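Local coordinates for protein nicotinate-nucleotide pyrophosphorylase (Ehrlichia chaffeensis, PDB 3L0G) that probably converts quinolinate and phosphoribosyl pyrophosphate into nicotinate mononucleotide, with release of carbon dioxide and pyrophosphate, feeding NAD biosynthesis, at residues C[208-213]-C[226-231]; C[251-256]-C[272-277]; C[219-224]-C[245-250]. One frame throughout, in Å; residues are numbered along the deposited sequence. Where two conformers were deposited one is given.

Contact 1: residues C[208-213]-C[226-231]; sequences EYIAIE and NNVDMI
Tyr-209 lays one face of its ring over the side chain of Asp-229, whose CB sits 3.6 Å from the centroid of that ring and only 10° off its normal, a CH-pi contact. CB covers the ring centre, and the carboxylate, its plane modestly tilted from that of the ring, leads off beyond CD1 towards Ile-210 N. The ring reaches this place because its CG stands anti to the backbone N (chi1 -174°). OD2 of Asp-229 takes the backbone N-H of Ile-210 at 2.8 Å in an almost straight bond (167°), met on the anti side of the carboxylate and somewhat out of its plane. Asp-229 N returns a bond to Ile-210 O at 2.9 Å, and Met-230 N adds a weak one to the same oxygen. The aspartate thus grips Ile-210 through both side chain and backbone just where the strands come together. Here strand 210-214 meets strand 230-234 in parallel within a beta-alpha-beta unit whose crossover is helix 217-225, part of the open alpha/beta barrel characteristic of quinolinate phosphoribosyltransferases. Ala-211 pairs with Met-230 and Ile-212 with Ile-231; Ile-212 N donates to Met-230 O at 3.0 Å. On the face carrying Ala-211, the thioether of Met-230 bends at its last torsion to bring CE 3.7 Å from Ala-211 CB, while its SD lies at the edge of the Tyr-209 ring in a Met-aromatic contact. Tyr-173 packs on all three of these side chains. The other face is aliphatic: Val-228 crosses both Ile-210 and Ile-212 at about a right angle, its CG2 4.0 Å from Ile-212 CG2, and Ser-223 of the crossover helix packs on Val-228 and Ile-212.

Contact 2: residues C[251-256]-C[272-277]; sequences KSVLEV and GVDYIS. With EDO (1,2-ethanediol), chain I.
Asp-274 and Leu-254 hold each other by a pair of reciprocal bonds. Leu-254 N donates to Asp-274 OD2 at 2.9 Å, almost straight (165°) and on the anti lone pair of that oxygen, while Asp-274 N gives its hydrogen to Leu-254 O at 2.8 Å. Tyr-275 N is a second donor to Leu-254 O, which is therefore gripped twice. The carboxylate can turn back to Leu-254 because CG of Asp-274 lies beside its own backbone N (chi1 -58°). Water 2 donates to both Asp-274 OD2 and Ser-252 O, and Lys-144 forms a salt bridge with OD1, so both carboxylate oxygens are engaged. This is the parallel pairing of strands 253-257 and 275-277, joined through helix 262-269 as a beta-alpha-beta unit of the C-terminal domain. Further along, Val-256 N bonds to Tyr-275 O and Ser-277 N to Val-256 O, the latter at 2.8 Å. On the face bearing Glu-255 and Tyr-275, Val-253 CG1 meets the edge of the tyrosine ring, in its plane, 3.6 Å from CE2. Glu-255, extended beyond CG, runs past Tyr-275 CB with its carboxylate plane at 66° to the ring. An ethanediol, probably from the crystallisation liquor, donates from O2 to Glu-255 OE1 over an unusually short 2.5 Å. OE2 makes a salt bridge to Arg-148, which also forms a cation-pi contact with Tyr-275; the arginine thus ties acid and ring together from the neighbouring strand. On the opposite face, Val-256 CG2 packs obliquely on Val-273 CG1 at 3.8 Å. Ile-268 of the crossover helix touches Val-256 and Ile-276, whereas Val-273 leans on Ile-241 and Val-245.

Contact 3: residues C[219-224]-C[245-250]; sequences QVEESL and VDIVNG
Ile-247 is the first residue of 245-250 to meet the helix at 219-224, and it does so with two branches. CG2, anti to the backbone N, lies 3.5 Å from Leu-224 CD1 in the conformer described, one of two modelled for this isoleucine, with the two side chains running obliquely to each other. CG1 lies beside the backbone N (chi1 -68°) and sends CD1 towards the helical turn before Leu-224, where it passes Glu-221 OE2 at 4.1 Å. The extended glutamate crosses it at about a right angle, its aliphatic stem bringing a polar group to the more exposed border of the contact. One residue on, Val-248 turns both methyls to the other helix. CG2 touches Val-220 CG1 at 4.0 Å, the side chains again roughly perpendicular, and also borders Leu-224 CD1, while CG1 lies 4.2 Å from Leu-224 CD2. Leu-224 is thereby shared: CD1 reaches Ile-247 and also comes within 3.7 Å of Val-248 CA, and CD2 follows the flank of the valine. After Val-248 the helix ends. The interface is apolar apart from Glu-221, and it joins two successive crossover helices lying side by side on one face of the parallel sheet. Val-220 and Leu-224 also rest on Ile-231 of strand 230-234, with Val-220 reaching Leu-233 as well. Val-248 and Val-245 meet Leu-254 of strand 253-257, and helix 194-204 flanks the far side of helix 217-225 through Ile-194.

In the fold
All three contacts are largely buried in the C-terminal domain; contact 2 has no exposed residue among those that touch, whereas contacts 1 and 3 reach the surface at Tyr-209 and Glu-221. Contacts 1 and 2 are neighbouring strand pairings of one parallel sheet, linked where Ile-231 probably bonds to Val-253 and Glu-255. In both, the aspartate just before the second strand accepts a backbone N-H of the first segment, from Ile-210 or Leu-254. Both include a tyrosine, with sulfur and CH-pi contacts in contact 1 and arginine and lysine salt bridges added in contact 2. Contact 3 has side-chain packing instead of backbone pairing: its helices lie over these strands, Ser-223 against Ile-212 and Val-245 against Leu-254.

Contact 1: residues C[208-213]-C[226-231]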
loop_
_atom_site.group_PDB
_atom_site.type_symbol
_atom_site.label_atom_id
_atom_site.label_comp_id
_atom_site.label_asym_id
_atom_site.label_seq_id
_atom_site.Cartn_x
_atom_site.Cartn_y
_atom_site.Cartn_z
ATOM N N GLU C 208 -12.206 -6.530 -28.757
ATOM C CA GLU C 208 -11.249 -5.637 -28.063
ATOM C C GLU C 208 -10.745 -4.604 -29.051
ATOM O O GLU C 208 -10.457 -4.932 -30.200
ATOM C CB GLU C 208 -10.021 -6.367 -27.503
ATOM C CG GLU C 208 -10.108 -6.773 -26.019
ATOM C CD GLU C 208 -10.141 -5.629 -25.039
ATOM O OE1 GLU C 208 -9.513 -4.575 -25.305
ATOM O OE2 GLU C 208 -10.792 -5.800 -23.978
ATOM N N TYR C 209 -10.641 -3.367 -28.585
ATOM C CA TYR C 209 -10.048 -2.298 -29.355
ATOM C C TYR C 209 -8.578 -2.652 -29.566
ATOM O O TYR C 209 -7.875 -2.982 -28.590
ATOM C CB TYR C 209 -10.168 -1.001 -28.561
ATOM C CG TYR C 209 -9.743 0.251 -29.260
ATOM C CD1 TYR C 209 -10.688 1.128 -29.794
ATOM C CD2 TYR C 209 -8.409 0.610 -29.313
ATOM C CE1 TYR C 209 -10.295 2.297 -30.400
ATOM C CE2 TYR C 209 -8.011 1.768 -29.902
ATOM C CZ TYR C 209 -8.951 2.609 -30.453
ATOM O OH TYR C 209 -8.537 3.771 -31.026
ATOM N N ILE C 210 -8.095 -2.585 -30.801
ATOM C CA ILE C 210 -6.713 -3.030 -31.053
ATOM C C ILE C 210 -5.855 -1.901 -31.524
ATOM O O ILE C 210 -6.138 -1.345 -32.575
ATOM C CB ILE C 210 -6.640 -4.159 -32.100
ATOM C CG1 ILE C 210 -7.540 -5.332 -31.682
ATOM C CG2 ILE C 210 -5.200 -4.601 -32.274
ATOM C CD1 ILE C 210 -7.345 -6.609 -32.508
ATOM N N ALA C 211 -4.814 -1.581 -30.737
ATOM C CA ALA C 211 -3.706 -0.693 -31.149
ATOM C C ALA C 211 -2.444 -1.488 -31.438
ATOM O O ALA C 211 -2.162 -2.461 -30.752
ATOM C CB ALA C 211 -3.397 0.328 -30.071
ATOM N N ILE C 212 -1.658 -1.055 -32.437
ATOM C CA ILE C 212 -0.414 -1.743 -32.783
ATOM C C ILE C 212 0.700 -0.757 -33.140
ATOM O O ILE C 212 0.465 0.228 -33.836
ATOM C CB ILE C 212 -0.641 -2.754 -33.915
ATOM C CG1 ILE C 212 0.661 -3.528 -34.252
ATOM C CG2 ILE C 212 -1.222 -2.057 -35.143
ATOM C CD1 ILE C 212 0.440 -4.799 -35.173
ATOM N N GLU C 213 1.907 -0.988 -32.640
ATOM C CA GLU C 213 3.018 -0.124 -33.029
ATOM C C GLU C 213 3.780 -0.604 -34.267
ATOM O O GLU C 213 4.138 -1.788 -34.419
ATOM C CB GLU C 213 3.953 0.222 -31.876
ATOM C CG GLU C 213 4.373 -0.864 -31.002
ATOM C CD GLU C 213 5.530 -0.456 -30.068
ATOM O OE1 GLU C 213 6.589 -1.146 -30.109
ATOM O OE2 GLU C 213 5.362 0.556 -29.322
ATOM N N ASN C 226 -5.451 -5.523 -41.733
ATOM C CA ASN C 226 -6.080 -6.259 -40.637
ATOM C C ASN C 226 -7.148 -5.446 -39.890
ATOM O O ASN C 226 -7.675 -5.913 -38.896
ATOM C CB ASN C 226 -5.028 -6.771 -39.649
ATOM C CG ASN C 226 -4.283 -7.969 -40.168
ATOM O OD1 ASN C 226 -3.405 -7.845 -41.022
ATOM N ND2 ASN C 226 -4.639 -9.130 -39.689
ATOM N N ASN C 227 -7.471 -4.248 -40.383
ATOM C CA ASN C 227 -8.517 -3.407 -39.818
ATOM C C ASN C 227 -8.335 -3.040 -38.329
ATOM O O ASN C 227 -9.297 -3.071 -37.573
ATOM C CB ASN C 227 -9.894 -4.063 -40.045
ATOM C CG ASN C 227 -10.210 -4.273 -41.509
ATOM O OD1 ASN C 227 -10.036 -3.377 -42.324
ATOM N ND2 ASN C 227 -10.680 -5.470 -41.850
ATOM N N VAL C 228 -7.110 -2.699 -37.907
ATOM C CA VAL C 228 -6.876 -2.292 -36.520
ATOM C C VAL C 228 -7.553 -0.965 -36.220
ATOM O O VAL C 228 -7.895 -0.213 -37.108
ATOM C CB VAL C 228 -5.369 -2.216 -36.155
ATOM C CG1 VAL C 228 -4.769 -3.589 -36.199
ATOM C CG2 VAL C 228 -4.633 -1.266 -37.052
ATOM N N ASP C 229 -7.756 -0.690 -34.944
ATOM C CA ASP C 229 -8.466 0.527 -34.560
ATOM C C ASP C 229 -7.485 1.686 -34.467
ATOM O O ASP C 229 -7.853 2.835 -34.694
ATOM C CB ASP C 229 -9.206 0.296 -33.233
ATOM C CG ASP C 229 -10.227 -0.826 -33.334
ATOM O OD1 ASP C 229 -11.302 -0.569 -33.918
ATOM O OD2 ASP C 229 -9.955 -1.939 -32.853
ATOM N N MET C 230 -6.222 1.375 -34.196
ATOM C CA MET C 230 -5.235 2.391 -33.858
ATOM C C MET C 230 -3.853 1.913 -34.221
ATOM O O MET C 230 -3.480 0.772 -33.947
ATOM C CB MET C 230 -5.301 2.704 -32.358
ATOM C CG MET C 230 -4.187 3.621 -31.800
ATOM S SD MET C 230 -4.584 4.089 -30.095
ATOM C CE MET C 230 -2.952 3.929 -29.301
ATOM N N ILE C 231 -3.115 2.802 -34.867
ATOM C CA ILE C 231 -1.756 2.536 -35.323
ATOM C C ILE C 231 -0.827 3.582 -34.706
ATOM O O ILE C 231 -1.061 4.779 -34.794
ATOM C CB ILE C 231 -1.663 2.575 -36.855
ATOM C CG1 ILE C 231 -2.405 1.394 -37.467
ATOM C CG2 ILE C 231 -0.203 2.536 -37.299
ATOM C CD1 ILE C 231 -2.501 1.469 -39.013
HETATM O O HOH W 1 -12.747 -3.306 -31.743
#

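Contact 2: residues C[251-256]-C[272-277]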
loop_
_atom_site.group_PDB
_atom_site.type_symbol
_atom_site.label_atom_id
_atom_site.label_comp_id
_atom_site.label_asym_id
_atom_site.label_seq_id
_atom_site.Cartn_x
_atom_site.Cartn_y
_atom_site.Cartn_z
ATOM N N LYS C 251 -8.928 5.840 -41.727
ATOM C CA LYS C 251 -9.530 4.518 -41.450
ATOM C C LYS C 251 -9.040 3.907 -40.138
ATOM O O LYS C 251 -9.622 2.953 -39.642
ATOM C CB LYS C 251 -9.230 3.538 -42.589
ATOM C CG LYS C 251 -9.726 4.002 -43.965
ATOM C CD LYS C 251 -9.509 2.954 -45.066
ATOM C CE LYS C 251 -8.012 2.636 -45.345
ATOM N NZ LYS C 251 -7.810 1.139 -45.415
ATOM N N SER C 252 -7.952 4.441 -39.589
ATOM C CA SER C 252 -7.527 4.076 -38.252
ATOM C C SER C 252 -7.097 5.345 -37.522
ATOM O O SER C 252 -6.769 6.345 -38.135
ATOM C CB SER C 252 -6.418 2.998 -38.328
ATOM O OG SER C 252 -5.657 2.904 -37.148
ATOM N N VAL C 253 -7.167 5.309 -36.196
ATOM C CA VAL C 253 -6.583 6.352 -35.386
ATOM C C VAL C 253 -5.061 6.266 -35.629
ATOM O O VAL C 253 -4.534 5.177 -35.831
ATOM C CB VAL C 253 -6.972 6.170 -33.887
ATOM C CG1 VAL C 253 -6.064 6.985 -32.970
ATOM C CG2 VAL C 253 -8.497 6.534 -33.672
ATOM N N LEU C 254 -4.384 7.405 -35.675
ATOM C CA LEU C 254 -2.912 7.454 -35.841
ATOM C C LEU C 254 -2.291 8.249 -34.737
ATOM O O LEU C 254 -2.656 9.414 -34.517
ATOM C CB LEU C 254 -2.512 8.140 -37.166
ATOM C CG LEU C 254 -2.183 7.305 -38.389
ATOM C CD1 LEU C 254 -1.779 8.213 -39.572
ATOM C CD2 LEU C 254 -1.070 6.306 -38.030
ATOM N N GLU C 255 -1.290 7.654 -34.100
ATOM C CA GLU C 255 -0.593 8.275 -32.992
ATOM C C GLU C 255 0.886 8.249 -33.320
ATOM O O GLU C 255 1.370 7.223 -33.787
ATOM C CB GLU C 255 -0.843 7.463 -31.729
ATOM C CG GLU C 255 -0.044 7.881 -30.547
ATOM C CD GLU C 255 -0.615 7.321 -29.250
ATOM O OE1 GLU C 255 0.189 6.953 -28.385
ATOM O OE2 GLU C 255 -1.857 7.247 -29.111
ATOM N N VAL C 256 1.586 9.348 -33.082
ATOM C CA VAL C 256 3.046 9.383 -33.207
ATOM C C VAL C 256 3.582 9.267 -31.798
ATOM O O VAL C 256 3.143 10.003 -30.912
ATOM C CB VAL C 256 3.551 10.696 -33.860
ATOM C CG1 VAL C 256 5.098 10.801 -33.803
ATOM C CG2 VAL C 256 3.052 10.822 -35.324
ATOM N N GLY C 272 -1.645 15.731 -39.540
ATOM C CA GLY C 272 -3.027 15.189 -39.466
ATOM C C GLY C 272 -3.180 13.898 -38.642
ATOM O O GLY C 272 -4.192 13.177 -38.749
ATOM N N VAL C 273 -2.178 13.605 -37.816
ATOM C CA VAL C 273 -2.277 12.514 -36.855
ATOM C C VAL C 273 -3.279 12.923 -35.745
ATOM O O VAL C 273 -3.619 14.096 -35.627
ATOM C CB VAL C 273 -0.872 12.145 -36.314
ATOM C CG1 VAL C 273 -0.005 11.569 -37.460
ATOM C CG2 VAL C 273 -0.179 13.340 -35.628
ATOM N N ASP C 274 -3.767 11.968 -34.973
ATOM C CA ASP C 274 -4.745 12.232 -33.902
ATOM C C ASP C 274 -4.117 12.479 -32.533
ATOM O O ASP C 274 -4.602 13.301 -31.750
ATOM C CB ASP C 274 -5.707 11.049 -33.776
ATOM C CG ASP C 274 -6.440 10.759 -35.086
ATOM O OD1 ASP C 274 -7.200 11.625 -35.532
ATOM O OD2 ASP C 274 -6.226 9.684 -35.689
ATOM N N TYR C 275 -3.038 11.760 -32.256
ATOM C CA TYR C 275 -2.398 11.799 -30.954
ATOM C C TYR C 275 -0.891 11.908 -31.122
ATOM O O TYR C 275 -0.335 11.406 -32.100
ATOM C CB TYR C 275 -2.725 10.522 -30.187
ATOM C CG TYR C 275 -4.207 10.353 -29.872
ATOM C CD1 TYR C 275 -4.794 11.094 -28.856
ATOM C CD2 TYR C 275 -5.005 9.464 -30.575
ATOM C CE1 TYR C 275 -6.104 10.953 -28.529
ATOM C CE2 TYR C 275 -6.382 9.324 -30.262
ATOM C CZ TYR C 275 -6.905 10.073 -29.230
ATOM O OH TYR C 275 -8.224 9.999 -28.873
ATOM N N ILE C 276 -0.237 12.552 -30.159
ATOM C CA ILE C 276 1.209 12.407 -29.998
ATOM C C ILE C 276 1.511 11.992 -28.549
ATOM O O ILE C 276 1.194 12.729 -27.595
ATOM C CB ILE C 276 1.973 13.687 -30.393
ATOM C CG1 ILE C 276 1.701 14.017 -31.873
ATOM C CG2 ILE C 276 3.506 13.511 -30.160
ATOM C CD1 ILE C 276 1.992 15.481 -32.240
ATOM N N SER C 277 2.127 10.810 -28.418
ATOM C CA SER C 277 2.571 10.217 -27.156
ATOM C C SER C 277 4.021 10.601 -26.899
ATOM O O SER C 277 4.844 10.384 -27.768
ATOM C CB SER C 277 2.524 8.689 -27.251
ATOM O OG SER C 277 1.326 8.173 -26.736
HETATM C C1 EDO I . 1.296 4.774 -26.404
HETATM O O1 EDO I . 1.892 5.189 -25.181
HETATM C C2 EDO I . -0.227 4.714 -26.262
HETATM O O2 EDO I . -0.845 6.015 -26.304
HETATM O O HOH W 2 -6.656 9.090 -38.252
#

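Contact 3: residues C[219-224]-C[245-250]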
loop_
_atom_site.group_PDB
_atom_site.type_symbol
_atom_site.label_atom_id
_atom_site.label_comp_id
_atom_site.label_asym_id
_atom_site.label_seq_id
_atom_site.Cartn_x
_atom_site.Cartn_y
_atom_site.Cartn_z
ATOM N N GLN C 219 4.693 -2.069 -42.233
ATOM C CA GLN C 219 3.929 -2.492 -41.047
ATOM C C GLN C 219 2.636 -1.731 -40.867
ATOM O O GLN C 219 1.641 -2.299 -40.436
ATOM C CB GLN C 219 4.792 -2.390 -39.795
ATOM C CG GLN C 219 5.924 -3.406 -39.780
ATOM C CD GLN C 219 6.710 -3.360 -38.510
ATOM O OE1 GLN C 219 6.936 -2.285 -37.957
ATOM N NE2 GLN C 219 7.115 -4.525 -38.012
ATOM N N VAL C 220 2.626 -0.457 -41.238
ATOM C CA VAL C 220 1.386 0.296 -41.292
ATOM C C VAL C 220 0.394 -0.317 -42.313
ATOM O O VAL C 220 -0.778 -0.541 -42.001
ATOM C CB VAL C 220 1.628 1.759 -41.655
ATOM C CG1 VAL C 220 0.312 2.444 -41.889
ATOM C CG2 VAL C 220 2.445 2.484 -40.542
ATOM N N GLU C 221 0.880 -0.617 -43.511
ATOM C CA GLU C 221 0.037 -1.229 -44.548
ATOM C C GLU C 221 -0.599 -2.547 -44.090
ATOM O O GLU C 221 -1.801 -2.783 -44.347
ATOM C CB GLU C 221 0.828 -1.448 -45.848
ATOM C CG GLU C 221 1.023 -0.149 -46.629
ATOM C CD GLU C 221 2.059 -0.239 -47.743
ATOM O OE1 GLU C 221 3.020 -1.010 -47.616
ATOM O OE2 GLU C 221 1.925 0.495 -48.749
ATOM N N GLU C 222 0.198 -3.393 -43.416
ATOM C CA GLU C 222 -0.281 -4.704 -42.978
ATOM C C GLU C 222 -1.265 -4.567 -41.807
ATOM O O GLU C 222 -2.214 -5.322 -41.715
ATOM C CB GLU C 222 0.878 -5.653 -42.620
ATOM C CG GLU C 222 0.421 -7.047 -42.198
ATOM C CD GLU C 222 1.557 -8.003 -41.865
ATOM O OE1 GLU C 222 2.756 -7.613 -41.862
ATOM O OE2 GLU C 222 1.242 -9.188 -41.627
ATOM N N SER C 223 -1.042 -3.599 -40.922
ATOM C CA SER C 223 -1.959 -3.341 -39.823
ATOM C C SER C 223 -3.318 -2.836 -40.339
ATOM O O SER C 223 -4.379 -3.241 -39.856
ATOM C CB SER C 223 -1.319 -2.326 -38.867
ATOM O OG SER C 223 -0.139 -2.858 -38.289
ATOM N N LEU C 224 -3.275 -1.961 -41.330
ATOM C CA LEU C 224 -4.477 -1.452 -41.982
ATOM C C LEU C 224 -5.269 -2.575 -42.638
ATOM O O LEU C 224 -6.486 -2.595 -42.562
ATOM C CB LEU C 224 -4.118 -0.430 -43.064
ATOM C CG LEU C 224 -4.069 1.064 -42.751
ATOM C CD1 LEU C 224 -3.758 1.783 -44.087
ATOM C CD2 LEU C 224 -5.369 1.621 -42.120
ATOM N N VAL C 245 -0.203 8.976 -42.852
ATOM C CA VAL C 245 -1.478 9.684 -42.778
ATOM C C VAL C 245 -2.230 9.494 -44.093
ATOM O O VAL C 245 -3.427 9.200 -44.094
ATOM C CB VAL C 245 -1.298 11.192 -42.491
ATOM C CG1 VAL C 245 -2.609 11.950 -42.662
ATOM C CG2 VAL C 245 -0.735 11.423 -41.080
ATOM N N ASP C 246 -1.520 9.628 -45.206
ATOM C CA ASP C 246 -2.130 9.482 -46.519
ATOM C C ASP C 246 -2.683 8.077 -46.757
ATOM O O ASP C 246 -3.808 7.899 -47.222
ATOM C CB ASP C 246 -1.104 9.792 -47.592
ATOM C CG ASP C 246 -1.708 9.804 -48.947
ATOM O OD1 ASP C 246 -2.504 10.724 -49.211
ATOM O OD2 ASP C 246 -1.401 8.882 -49.723
ATOM N N ILE C 247 -1.873 7.066 -46.454
ATOM C CA ILE C 247 -2.252 5.664 -46.670
ATOM C C ILE C 247 -3.408 5.290 -45.762
ATOM O O ILE C 247 -4.308 4.597 -46.151
ATOM C CB ILE C 247 -1.086 4.679 -46.363
ATOM C CG1 ILE C 247 0.042 4.834 -47.386
ATOM C CG2 ILE C 247 -1.591 3.232 -46.375
ATOM C CD1 ILE C 247 1.326 4.109 -47.012
ATOM N N VAL C 248 -3.343 5.748 -44.511
ATOM C CA VAL C 248 -4.390 5.397 -43.533
ATOM C C VAL C 248 -5.732 6.035 -43.943
ATOM O O VAL C 248 -6.792 5.422 -43.799
ATOM C CB VAL C 248 -4.005 5.809 -42.085
ATOM C CG1 VAL C 248 -5.212 5.676 -41.151
ATOM C CG2 VAL C 248 -2.797 4.980 -41.567
ATOM N N ASN C 249 -5.675 7.269 -44.444
ATOM C CA ASN C 249 -6.867 7.957 -44.954
ATOM C C ASN C 249 -8.021 7.964 -43.923
ATOM O O ASN C 249 -9.170 7.716 -44.249
ATOM C CB ASN C 249 -7.276 7.297 -46.290
ATOM C CG ASN C 249 -8.216 8.176 -47.164
ATOM O OD1 ASN C 249 -8.907 7.641 -48.039
ATOM N ND2 ASN C 249 -8.242 9.492 -46.932
ATOM N N GLY C 250 -7.706 8.244 -42.669
ATOM C CA GLY C 250 -8.705 8.283 -41.607
ATOM C C GLY C 250 -9.438 6.985 -41.269
ATOM O O GLY C 250 -10.451 7.037 -40.583
#